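Side-chain contacts in GTPase activator-like protein (Chaetomium thermophilum, PDB 5HIU), which probably acts, in its full-length form, as a GTPase activator, this chain being the all-helical N-terminal part of TSC2: residues A[233-238]-A[273-278]; A[256-261]-A[267-272]; A[209-214]-A[241-246]; A[250-255]-A[283-288]. One frame throughout, in Å; residues are numbered along the deposited sequence.

The four contacts lie in the middle of an elongated stack of helices, centres 11 to 17 Å apart, on five consecutive helices, 204-219 to 281-294. Contact 1 joins helices 224-240 and 266-277; contact 2, nested within the loops closed by contacts 1 and 4, joins 245-261 and 266-277. Contact 3 ties helix 204-219 to the linker before helix 245-261, which contact 4 joins to helix 281-294. Contacts 1 and 3 meet at Leu237 CD1 and Ile211 CG1, 3.6 Å apart; contacts 1 and 4 at Ile276 CD1 and Leu255 CD1, 3.8 Å apart. Contacts 1, 3 and 4 adjoin through apolar side chains; contact 2 touches 1 and 4 but its nearest atoms stay about 7 Å from contact 3.

Contact 1 of 4, residues A[233-238]-A[273-278]; sequences VIESLV and ISIICR
Val238 meets two consecutive isoleucines, Ile275 and Ile276, and this apolar packing carries the contact. Its two methyls divide the work: Val238 CG2 lies 3.4 Å from Ile275 CG2, while Val238 CG1 lies 3.7 Å from Ile276 CG1. With chi1 at -61°, CG1 stands anti to the carbonyl carbon and CG2 between the two backbone branches, which spreads the fork across both neighbours. A short beta-branched residue suits a place where the other helix stands close, Val238 CA and Ile276 CA being 6.7 Å apart. The valine crosses Ile276 at about a right angle and Ile275 more obliquely.

A second kind of contact uses the aliphatic part of a charged residue. Glu235 crosses Ile275 nearly perpendicularly, and Glu235 CG lies 4.0 Å from Ile275 CD1; its extended chain carries the carboxylate away from the isoleucine, and OE1 is hydrogen-bonded to His232 ND1 one turn earlier.

The segment axes approach to 9.7 Å and run almost the same way, 21° apart. Helix 245-261 comes between the two helices in sequence, and such near-parallel packing of every second helix is the layered arrangement of an alpha-solenoid.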
loop_
_atom_site.group_PDB
_atom_site.type_symbol
_atom_site.label_atom_id
_atom_site.label_comp_id
_atom_site.label_asym_id
_atom_site.label_seq_id
_atom_site.Cartn_x
_atom_site.Cartn_y
_atom_site.Cartn_z
ATOM N N VAL A 233 -5.010 0.245 0.809
ATOM C CA VAL A 233 -5.196 0.252 2.250
ATOM C C VAL A 233 -4.528 1.480 2.838
ATOM O O VAL A 233 -5.091 2.157 3.681
ATOM C CB VAL A 233 -4.716 -1.041 2.907
ATOM C CG1 VAL A 233 -4.469 -0.847 4.396
ATOM C CG2 VAL A 233 -5.742 -2.131 2.686
ATOM N N ILE A 234 -3.344 1.788 2.357
ATOM C CA ILE A 234 -2.587 2.918 2.858
ATOM C C ILE A 234 -3.226 4.215 2.436
ATOM O O ILE A 234 -3.321 5.133 3.223
ATOM C CB ILE A 234 -1.114 2.841 2.415
ATOM C CG1 ILE A 234 -0.419 1.746 3.216
ATOM C CG2 ILE A 234 -0.391 4.169 2.652
ATOM C CD1 ILE A 234 0.840 1.252 2.544
ATOM N N GLU A 235 -3.676 4.284 1.191
ATOM C CA GLU A 235 -4.481 5.417 0.731
ATOM C C GLU A 235 -5.603 5.613 1.737
ATOM O O GLU A 235 -5.846 6.715 2.175
ATOM C CB GLU A 235 -5.006 5.126 -0.664
ATOM C CG GLU A 235 -5.813 6.212 -1.360
ATOM C CD GLU A 235 -6.364 5.760 -2.719
ATOM O OE1 GLU A 235 -6.045 4.643 -3.186
ATOM O OE2 GLU A 235 -7.128 6.516 -3.343
ATOM N N SER A 236 -6.262 4.534 2.139
ATOM C CA SER A 236 -7.365 4.652 3.048
ATOM C C SER A 236 -6.898 5.251 4.330
ATOM O O SER A 236 -7.530 6.176 4.853
ATOM C CB SER A 236 -7.982 3.306 3.355
ATOM O OG SER A 236 -9.023 3.056 2.456
ATOM N N LEU A 237 -5.809 4.713 4.867
ATOM C CA LEU A 237 -5.336 5.218 6.127
ATOM C C LEU A 237 -5.207 6.709 6.013
ATOM O O LEU A 237 -5.828 7.454 6.780
ATOM C CB LEU A 237 -4.008 4.605 6.534
ATOM C CG LEU A 237 -4.133 3.234 7.173
ATOM C CD1 LEU A 237 -2.766 2.808 7.681
ATOM C CD2 LEU A 237 -5.127 3.229 8.324
ATOM N N VAL A 238 -4.439 7.153 5.026
ATOM C CA VAL A 238 -4.149 8.580 4.920
ATOM C C VAL A 238 -5.399 9.375 4.587
ATOM O O VAL A 238 -5.572 10.464 5.066
ATOM C CB VAL A 238 -2.986 8.911 3.955
ATOM C CG1 VAL A 238 -1.699 8.258 4.437
ATOM C CG2 VAL A 238 -3.285 8.472 2.539
ATOM N N ILE A 273 1.212 8.692 -2.571
ATOM C CA ILE A 273 2.313 9.511 -2.081
ATOM C C ILE A 273 1.890 10.978 -2.132
ATOM O O ILE A 273 2.322 11.762 -1.274
ATOM C CB ILE A 273 3.624 9.267 -2.866
ATOM C CG1 ILE A 273 4.208 7.904 -2.516
ATOM C CG2 ILE A 273 4.690 10.309 -2.544
ATOM C CD1 ILE A 273 5.208 7.418 -3.543
ATOM N N SER A 274 1.055 11.361 -3.112
ATOM C CA SER A 274 0.693 12.767 -3.238
ATOM C C SER A 274 -0.104 13.175 -2.024
ATOM O O SER A 274 0.175 14.211 -1.400
ATOM C CB SER A 274 -0.072 13.079 -4.526
ATOM O OG SER A 274 -1.095 12.132 -4.753
ATOM N N ILE A 275 -1.075 12.340 -1.664
ATOM C CA ILE A 275 -1.895 12.608 -0.493
ATOM C C ILE A 275 -0.968 12.860 0.686
ATOM O O ILE A 275 -1.049 13.902 1.331
ATOM C CB ILE A 275 -2.858 11.448 -0.202
ATOM C CG1 ILE A 275 -3.964 11.426 -1.261
ATOM C CG2 ILE A 275 -3.452 11.589 1.184
ATOM C CD1 ILE A 275 -4.613 10.073 -1.484
ATOM N N ILE A 276 -0.061 11.928 0.943
ATOM C CA ILE A 276 0.849 12.063 2.081
ATOM C C ILE A 276 1.651 13.379 2.016
ATOM O O ILE A 276 1.878 14.049 3.043
ATOM C CB ILE A 276 1.829 10.876 2.164
ATOM C CG1 ILE A 276 1.064 9.575 2.370
ATOM C CG2 ILE A 276 2.822 11.079 3.307
ATOM C CD1 ILE A 276 1.887 8.331 2.142
ATOM N N CYS A 277 2.089 13.728 0.809
ATOM C CA CYS A 277 2.910 14.919 0.606
ATOM C C CYS A 277 2.159 16.209 0.915
ATOM O O CYS A 277 2.726 17.141 1.492
ATOM C CB CYS A 277 3.445 14.955 -0.819
ATOM S SG CYS A 277 4.944 13.969 -0.972
ATOM N N ARG A 278 0.881 16.243 0.542
ATOM C CA ARG A 278 0.046 17.401 0.784
ATOM C C ARG A 278 -0.524 17.451 2.209
ATOM O O ARG A 278 -1.458 18.198 2.474
ATOM C CB ARG A 278 -1.084 17.428 -0.239
ATOM C CG ARG A 278 -0.611 17.724 -1.649
ATOM C CD ARG A 278 -1.755 17.584 -2.635
ATOM N NE ARG A 278 -2.075 16.175 -2.821
ATOM C CZ ARG A 278 -3.270 15.693 -3.148
ATOM N NH1 ARG A 278 -4.304 16.502 -3.335
ATOM N NH2 ARG A 278 -3.433 14.379 -3.283
#

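Contact 2 of 4, residues A[256-261]-A[267-272]; sequences SSIHCL and KEAWHT
His259 packs against Ala269 and Trp270 in a helical hairpin: helices 245-261 and 266-277 are joined by a short turn and run roughly antiparallel, their segments at 149° with axes 8.5 Å apart. Such hairpins are the building element of an alpha-solenoid. Alanine suits the place of closest approach, since a lone methyl lets the backbones come together; His259 CA and Ala269 CA are only 5.5 Å apart. Ala269 CB is directed at the neighbouring helix and lies 4.1 Å from His259 CA, so it packs on the main chain as much as on the imidazole-bearing CB. Ile258 adds a branch from beside it, Ile258 CG2 being 4.3 Å from Ala269 CB.

The two aromatic residues share their first torsion, though their rings are turned differently. His259 has CG opposite its backbone N (chi1 179°), Trp270 does likewise (chi1 166°), and from these positions the side chains run alongside each other in the same direction. That direction leads to helix 302-322, where His259 touches Ser317 and Val318 and the indole makes a cation-pi interaction with Lys321; the indole also touches Lys325 and Tyr331 in loops. The main chain of the histidine is tied down too, His259 O accepting a hydrogen bond from Gln266 NE2. The imidazole approaches the root of the indole side chain obliquely, with His259 CE1 4.0 Å from Trp270 CB.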
loop_
_atom_site.group_PDB
_atom_site.type_symbol
_atom_site.label_atom_id
_atom_site.label_comp_id
_atom_site.label_asym_id
_atom_site.label_seq_id
_atom_site.Cartn_x
_atom_site.Cartn_y
_atom_site.Cartn_z
ATOM N N SER A 256 7.748 4.538 -2.324
ATOM C CA SER A 256 8.745 5.076 -3.253
ATOM C C SER A 256 9.374 3.977 -4.071
ATOM O O SER A 256 9.711 4.166 -5.224
ATOM C CB SER A 256 9.847 5.838 -2.523
ATOM O OG SER A 256 9.387 7.135 -2.183
ATOM N N SER A 257 9.517 2.817 -3.459
ATOM C CA SER A 257 10.083 1.679 -4.139
ATOM C C SER A 257 9.094 1.110 -5.147
ATOM O O SER A 257 9.456 0.810 -6.273
ATOM C CB SER A 257 10.543 0.648 -3.109
ATOM O OG SER A 257 11.618 1.200 -2.339
ATOM N N ILE A 258 7.838 0.971 -4.764
ATOM C CA ILE A 258 6.843 0.439 -5.691
ATOM C C ILE A 258 6.732 1.393 -6.862
ATOM O O ILE A 258 6.675 0.978 -8.018
ATOM C CB ILE A 258 5.480 0.277 -5.020
ATOM C CG1 ILE A 258 5.502 -0.905 -4.058
ATOM C CG2 ILE A 258 4.391 0.061 -6.055
ATOM C CD1 ILE A 258 4.469 -0.791 -2.946
ATOM N N HIS A 259 6.703 2.678 -6.526
ATOM C CA HIS A 259 6.625 3.764 -7.501
ATOM C C HIS A 259 7.674 3.643 -8.564
ATOM O O HIS A 259 7.395 3.793 -9.747
ATOM C CB HIS A 259 6.839 5.092 -6.798
ATOM C CG HIS A 259 6.809 6.268 -7.710
ATOM N ND1 HIS A 259 5.688 6.627 -8.425
ATOM C CD2 HIS A 259 7.749 7.195 -7.990
ATOM C CE1 HIS A 259 5.948 7.715 -9.124
ATOM N NE2 HIS A 259 7.195 8.075 -8.884
ATOM N N CYS A 260 8.894 3.405 -8.120
ATOM C CA CYS A 260 9.992 3.268 -9.025
ATOM C C CYS A 260 9.962 1.902 -9.698
ATOM O O CYS A 260 9.828 1.816 -10.920
ATOM C CB CYS A 260 11.298 3.459 -8.284
ATOM S SG CYS A 260 12.622 3.614 -9.472
ATOM N N LEU A 261 10.036 0.847 -8.884
ATOM C CA LEU A 261 10.309 -0.519 -9.358
ATOM C C LEU A 261 9.146 -1.254 -9.993
ATOM O O LEU A 261 9.391 -2.187 -10.717
ATOM C CB LEU A 261 10.839 -1.392 -8.217
ATOM C CG LEU A 261 12.093 -0.869 -7.509
ATOM C CD1 LEU A 261 12.457 -1.721 -6.310
ATOM C CD2 LEU A 261 13.260 -0.815 -8.468
ATOM N N LYS A 267 1.200 4.992 -11.081
ATOM C CA LYS A 267 0.159 6.006 -10.908
ATOM C C LYS A 267 -0.557 5.838 -9.545
ATOM O O LYS A 267 -0.684 6.808 -8.770
ATOM C CB LYS A 267 -0.810 6.001 -12.105
ATOM C CG LYS A 267 -1.501 4.668 -12.364
ATOM C CD LYS A 267 -2.364 4.674 -13.614
ATOM C CE LYS A 267 -3.258 3.438 -13.660
ATOM N NZ LYS A 267 -3.883 3.262 -15.001
ATOM N N GLU A 268 -0.937 4.597 -9.225
ATOM C CA GLU A 268 -1.524 4.281 -7.923
ATOM C C GLU A 268 -0.658 4.723 -6.741
ATOM O O GLU A 268 -1.161 5.343 -5.818
ATOM C CB GLU A 268 -1.854 2.789 -7.795
ATOM C CG GLU A 268 -3.207 2.388 -8.377
ATOM C CD GLU A 268 -3.103 1.854 -9.782
ATOM O OE1 GLU A 268 -2.115 2.179 -10.476
ATOM O OE2 GLU A 268 -4.006 1.095 -10.190
ATOM N N ALA A 269 0.636 4.418 -6.771
ATOM C CA ALA A 269 1.548 4.818 -5.699
ATOM C C ALA A 269 1.735 6.333 -5.668
ATOM O O ALA A 269 1.887 6.941 -4.609
ATOM C CB ALA A 269 2.915 4.132 -5.868
ATOM N N TRP A 270 1.769 6.973 -6.824
ATOM C CA TRP A 270 2.020 8.389 -6.784
ATOM C C TRP A 270 0.811 9.033 -6.123
ATOM O O TRP A 270 0.932 9.947 -5.293
ATOM C CB TRP A 270 2.281 8.974 -8.167
ATOM C CG TRP A 270 2.196 10.420 -8.084
ATOM C CD1 TRP A 270 1.231 11.206 -8.599
ATOM C CD2 TRP A 270 3.053 11.263 -7.328
ATOM N NE1 TRP A 270 1.444 12.508 -8.234
ATOM C CE2 TRP A 270 2.555 12.566 -7.439
ATOM C CE3 TRP A 270 4.191 11.040 -6.555
ATOM C CZ2 TRP A 270 3.167 13.649 -6.831
ATOM C CZ3 TRP A 270 4.792 12.116 -5.937
ATOM C CH2 TRP A 270 4.294 13.403 -6.090
ATOM N N HIS A 271 -0.370 8.522 -6.458
ATOM C CA HIS A 271 -1.603 9.078 -5.888
ATOM C C HIS A 271 -1.527 9.046 -4.369
ATOM O O HIS A 271 -1.756 10.037 -3.666
ATOM C CB HIS A 271 -2.804 8.299 -6.391
ATOM C CG HIS A 271 -4.094 8.995 -6.144
ATOM N ND1 HIS A 271 -4.799 8.856 -4.965
ATOM C CD2 HIS A 271 -4.803 9.853 -6.911
ATOM C CE1 HIS A 271 -5.891 9.591 -5.019
ATOM N NE2 HIS A 271 -5.919 10.203 -6.191
ATOM N N THR A 272 -1.145 7.898 -3.853
ATOM C CA THR A 272 -1.034 7.748 -2.421
ATOM C C THR A 272 0.088 8.615 -1.868
ATOM O O THR A 272 -0.075 9.232 -0.816
ATOM C CB THR A 272 -0.887 6.265 -2.038
ATOM O OG1 THR A 272 -1.982 5.530 -2.605
ATOM C CG2 THR A 272 -0.917 6.093 -0.560
#

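Contact 3 of 4, residues A[209-214]-A[241-246]; sequences GLIDML and GSIPTN
Ile211 points its longer branch at Pro244, and the two side chains approach end-on rather than lying along each other. The terminal methyl does the touching: Ile211 CD1 stands 3.5 Å from Pro244 CD, the ring methylene next to the proline nitrogen. Chi1 of -74° places CG1 anti to the carbonyl carbon, and with chi2 at 154° the extended branch reaches the linker, although the nearest CA atoms, those of Ile211 and Ile243, are 8.1 Å apart. An isoleucine suits this place because one branch can reach the linker while the other serves a different neighbour; its CG2 methyl packs near Cys251 SG of helix 245-261.

Ile243 joins from the flank. Ile243 CG2 is 4.2 Å from Ile211 CD1, a looser approach than that of the proline, and Ile243 also touches Val238 and Cys251, which places it where three helices meet. Proline suits its position just before helix 245-261: its phi is held near the -67° found here, and its ring offers a compact apolar surface.

The neighbouring Asp212 forms a salt bridge through OD1 with Lys247 NZ, adding a polar link from helix 204-219 to helix 245-261, next to the linker. Between the two segments themselves the contact is purely apolar, one methyl against two linker residues; the fit there rests on shape and burial, and directional bonds come from neighbours such as this salt bridge.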
loop_
_atom_site.group_PDB
_atom_site.type_symbol
_atom_site.label_atom_id
_atom_site.label_comp_id
_atom_site.label_asym_id
_atom_site.label_seq_id
_atom_site.Cartn_x
_atom_site.Cartn_y
_atom_site.Cartn_z
ATOM N N GLY A 209 0.549 -1.614 14.107
ATOM C CA GLY A 209 0.550 -3.022 13.732
ATOM C C GLY A 209 0.057 -3.250 12.302
ATOM O O GLY A 209 0.628 -4.026 11.513
ATOM N N LEU A 210 -1.026 -2.583 11.955
ATOM C CA LEU A 210 -1.616 -2.817 10.665
ATOM C C LEU A 210 -0.637 -2.381 9.579
ATOM O O LEU A 210 -0.383 -3.132 8.651
ATOM C CB LEU A 210 -2.939 -2.088 10.554
ATOM C CG LEU A 210 -3.554 -2.125 9.168
ATOM C CD1 LEU A 210 -3.717 -3.545 8.625
ATOM C CD2 LEU A 210 -4.886 -1.405 9.240
ATOM N N ILE A 211 -0.062 -1.189 9.734
ATOM C CA ILE A 211 0.899 -0.663 8.775
ATOM C C ILE A 211 2.044 -1.625 8.532
ATOM O O ILE A 211 2.343 -1.931 7.374
ATOM C CB ILE A 211 1.455 0.700 9.225
ATOM C CG1 ILE A 211 0.391 1.785 9.036
ATOM C CG2 ILE A 211 2.691 1.083 8.426
ATOM C CD1 ILE A 211 0.555 2.964 9.976
ATOM N N ASP A 212 2.679 -2.099 9.612
ATOM C CA ASP A 212 3.773 -3.086 9.506
ATOM C C ASP A 212 3.384 -4.274 8.648
ATOM O O ASP A 212 4.139 -4.721 7.785
ATOM C CB ASP A 212 4.173 -3.648 10.882
ATOM C CG ASP A 212 4.790 -2.621 11.778
ATOM O OD1 ASP A 212 5.055 -1.496 11.320
ATOM O OD2 ASP A 212 5.007 -2.937 12.962
ATOM N N MET A 213 2.205 -4.799 8.917
ATOM C CA MET A 213 1.728 -5.980 8.224
ATOM C C MET A 213 1.610 -5.731 6.706
ATOM O O MET A 213 2.012 -6.581 5.900
ATOM C CB MET A 213 0.374 -6.370 8.822
ATOM C CG MET A 213 -0.180 -7.719 8.423
ATOM S SD MET A 213 0.872 -9.062 8.965
ATOM C CE MET A 213 1.658 -9.557 7.425
ATOM N N LEU A 214 1.090 -4.560 6.323
ATOM C CA LEU A 214 0.920 -4.238 4.908
ATOM C C LEU A 214 2.246 -4.060 4.193
ATOM O O LEU A 214 2.374 -4.387 3.008
ATOM C CB LEU A 214 0.167 -2.946 4.736
ATOM C CG LEU A 214 -1.196 -2.901 5.367
ATOM C CD1 LEU A 214 -1.482 -1.446 5.636
ATOM C CD2 LEU A 214 -2.239 -3.554 4.475
ATOM N N GLY A 241 -7.905 8.349 8.141
ATOM C CA GLY A 241 -7.315 8.390 9.473
ATOM C C GLY A 241 -5.936 9.009 9.393
ATOM O O GLY A 241 -5.769 10.075 8.776
ATOM N N SER A 242 -4.942 8.337 9.985
ATOM C CA SER A 242 -3.564 8.841 10.000
ATOM C C SER A 242 -2.497 7.784 10.199
ATOM O O SER A 242 -2.678 6.832 10.930
ATOM C CB SER A 242 -3.376 9.888 11.076
ATOM O OG SER A 242 -2.000 10.213 11.212
ATOM N N ILE A 243 -1.389 7.985 9.506
ATOM C CA ILE A 243 -0.146 7.268 9.699
ATOM C C ILE A 243 0.648 7.942 10.842
ATOM O O ILE A 243 0.923 9.141 10.800
ATOM C CB ILE A 243 0.691 7.315 8.408
ATOM C CG1 ILE A 243 -0.037 6.597 7.288
ATOM C CG2 ILE A 243 2.052 6.670 8.597
ATOM C CD1 ILE A 243 0.634 6.790 5.942
ATOM N N PRO A 244 1.028 7.174 11.866
ATOM C CA PRO A 244 1.816 7.777 12.927
ATOM C C PRO A 244 3.181 8.175 12.406
ATOM O O PRO A 244 3.670 7.549 11.475
ATOM C CB PRO A 244 1.954 6.646 13.952
ATOM C CG PRO A 244 0.895 5.647 13.612
ATOM C CD PRO A 244 0.723 5.755 12.132
ATOM N N THR A 245 3.794 9.183 13.021
ATOM C CA THR A 245 5.056 9.744 12.538
ATOM C C THR A 245 6.157 8.687 12.356
ATOM O O THR A 245 6.835 8.657 11.327
ATOM C CB THR A 245 5.575 10.900 13.440
ATOM O OG1 THR A 245 5.862 10.414 14.755
ATOM C CG2 THR A 245 4.546 12.045 13.537
ATOM N N ASN A 246 6.322 7.808 13.334
ATOM C CA ASN A 246 7.376 6.778 13.273
ATOM C C ASN A 246 7.222 5.687 12.183
ATOM O O ASN A 246 8.131 4.877 11.981
ATOM C CB ASN A 246 7.509 6.110 14.638
ATOM C CG ASN A 246 6.221 5.447 15.084
ATOM O OD1 ASN A 246 5.132 5.868 14.698
ATOM N ND2 ASN A 246 6.336 4.418 15.908
#

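Contact 4 of 4, residues A[250-255]-A[283-288]; sequences YCIQVL and QSTVRI
Ile252 and Thr285 mark the nearest approach of two helical segments, their CA atoms 7.3 Å apart. Both stretches are regular helix: Val254 N bonds to Tyr250 O and Ile288 N to Ser284 O, leaving the side chains to make the contact.

Ile252 touches both Thr285 and Ile288, which lie about one turn apart on the facing helix. Ile252 CD1 lies 3.6 Å from Thr285 CG2, and Ile252 CG1 is 3.9 Å from the same methyl, the two side chains crossing at about a right angle. Chi2 of -54° folds the ethyl branch back, which brings CD1 up to the threonine methyl. The other branch, Ile252 CG2, meets Ile288 CG2 at 4.1 Å. Beyond the segment, Leu289 and Phe292 of helix 281-294 continue the apolar patch around Ile252.

Threonine suits its place by having one apolar and one polar branch. Its methyl goes to Ile252, while OG1, held beside its own backbone N, hydrogen-bonds to His281 O one turn earlier. The buried hydroxyl is thus satisfied within its own helix, which implies that Thr285 can meet helix 245-261 as an apolar residue; between the two segments the contact is apolar, carried by methyl and methylene groups.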
loop_
_atom_site.group_PDB
_atom_site.type_symbol
_atom_site.label_atom_id
_atom_site.label_comp_id
_atom_site.label_asym_id
_atom_site.label_seq_id
_atom_site.Cartn_x
_atom_site.Cartn_y
_atom_site.Cartn_z
ATOM N N TYR A 250 8.947 4.279 6.642
ATOM C CA TYR A 250 8.724 2.954 6.088
ATOM C C TYR A 250 7.657 2.988 4.978
ATOM O O TYR A 250 7.876 2.426 3.899
ATOM C CB TYR A 250 8.386 1.962 7.221
ATOM C CG TYR A 250 9.574 1.559 8.111
ATOM C CD1 TYR A 250 10.812 2.208 8.020
ATOM C CD2 TYR A 250 9.445 0.531 9.051
ATOM C CE1 TYR A 250 11.880 1.829 8.813
ATOM C CE2 TYR A 250 10.509 0.149 9.853
ATOM C CZ TYR A 250 11.720 0.804 9.724
ATOM O OH TYR A 250 12.784 0.448 10.503
ATOM N N CYS A 251 6.526 3.652 5.210
ATOM C CA CYS A 251 5.549 3.867 4.117
ATOM C C CYS A 251 6.194 4.515 2.869
ATOM O O CYS A 251 6.045 4.034 1.748
ATOM C CB CYS A 251 4.416 4.750 4.594
ATOM S SG CYS A 251 3.419 3.983 5.875
ATOM N N ILE A 252 6.947 5.585 3.084
ATOM C CA ILE A 252 7.638 6.251 1.994
ATOM C C ILE A 252 8.656 5.320 1.341
ATOM O O ILE A 252 8.677 5.201 0.101
ATOM C CB ILE A 252 8.309 7.576 2.437
ATOM C CG1 ILE A 252 7.272 8.583 2.956
ATOM C CG2 ILE A 252 9.053 8.210 1.279
ATOM C CD1 ILE A 252 6.127 8.875 1.997
ATOM N N GLN A 253 9.489 4.652 2.145
ATOM C CA GLN A 253 10.361 3.609 1.588
ATOM C C GLN A 253 9.546 2.710 0.669
ATOM O O GLN A 253 9.865 2.551 -0.517
ATOM C CB GLN A 253 10.992 2.730 2.665
ATOM C CG GLN A 253 12.280 3.265 3.248
ATOM C CD GLN A 253 13.105 2.179 3.915
ATOM O OE1 GLN A 253 12.560 1.241 4.496
ATOM N NE2 GLN A 253 14.429 2.307 3.843
ATOM N N VAL A 254 8.483 2.128 1.204
ATOM C CA VAL A 254 7.842 1.056 0.467
ATOM C C VAL A 254 7.178 1.608 -0.767
ATOM O O VAL A 254 7.376 1.084 -1.867
ATOM C CB VAL A 254 6.860 0.254 1.332
ATOM C CG1 VAL A 254 5.965 -0.621 0.476
ATOM C CG2 VAL A 254 7.636 -0.595 2.319
ATOM N N LEU A 255 6.393 2.662 -0.584
ATOM C CA LEU A 255 5.705 3.343 -1.710
ATOM C C LEU A 255 6.649 3.926 -2.765
ATOM O O LEU A 255 6.363 3.823 -3.957
ATOM C CB LEU A 255 4.873 4.490 -1.194
ATOM C CG LEU A 255 3.730 4.081 -0.318
ATOM C CD1 LEU A 255 3.376 5.238 0.603
ATOM C CD2 LEU A 255 2.568 3.673 -1.197
ATOM N N GLN A 283 6.345 17.998 5.067
ATOM C CA GLN A 283 7.690 18.396 5.491
ATOM C C GLN A 283 8.560 17.197 5.843
ATOM O O GLN A 283 9.676 17.069 5.340
ATOM C CB GLN A 283 7.647 19.383 6.683
ATOM C CG GLN A 283 7.433 20.846 6.298
ATOM C CD GLN A 283 8.326 21.278 5.138
ATOM O OE1 GLN A 283 9.545 21.083 5.174
ATOM N NE2 GLN A 283 7.722 21.840 4.092
ATOM N N SER A 284 8.033 16.317 6.693
ATOM C CA SER A 284 8.751 15.114 7.116
ATOM C C SER A 284 9.074 14.209 5.929
ATOM O O SER A 284 10.175 13.655 5.840
ATOM C CB SER A 284 7.942 14.360 8.172
ATOM O OG SER A 284 7.825 15.133 9.358
ATOM N N THR A 285 8.134 14.099 4.995
ATOM C CA THR A 285 8.325 13.288 3.786
ATOM C C THR A 285 9.488 13.774 2.925
ATOM O O THR A 285 10.298 12.969 2.458
ATOM C CB THR A 285 7.044 13.287 2.941
ATOM O OG1 THR A 285 5.924 12.936 3.775
ATOM C CG2 THR A 285 7.160 12.309 1.770
ATOM N N VAL A 286 9.573 15.087 2.710
ATOM C CA VAL A 286 10.683 15.661 1.939
ATOM C C VAL A 286 12.011 15.316 2.606
ATOM O O VAL A 286 12.955 14.836 1.972
ATOM C CB VAL A 286 10.551 17.196 1.824
ATOM C CG1 VAL A 286 11.813 17.817 1.263
ATOM C CG2 VAL A 286 9.377 17.565 0.940
ATOM N N ARG A 287 12.069 15.598 3.902
ATOM C CA ARG A 287 13.220 15.299 4.754
ATOM C C ARG A 287 13.634 13.828 4.663
ATOM O O ARG A 287 14.823 13.515 4.523
ATOM C CB ARG A 287 12.836 15.661 6.189
ATOM C CG ARG A 287 13.876 15.370 7.261
ATOM C CD ARG A 287 13.762 16.368 8.407
ATOM N NE ARG A 287 12.369 16.663 8.745
ATOM C CZ ARG A 287 11.674 16.086 9.725
ATOM N NH1 ARG A 287 12.220 15.159 10.512
ATOM N NH2 ARG A 287 10.408 16.448 9.927
ATOM N N ILE A 288 12.633 12.942 4.732
ATOM C CA ILE A 288 12.828 11.492 4.586
ATOM C C ILE A 288 13.400 11.159 3.224
ATOM O O ILE A 288 14.383 10.432 3.117
ATOM C CB ILE A 288 11.493 10.718 4.792
ATOM C CG1 ILE A 288 11.114 10.717 6.273
ATOM C CG2 ILE A 288 11.576 9.277 4.278
ATOM C CD1 ILE A 288 9.657 10.398 6.544
#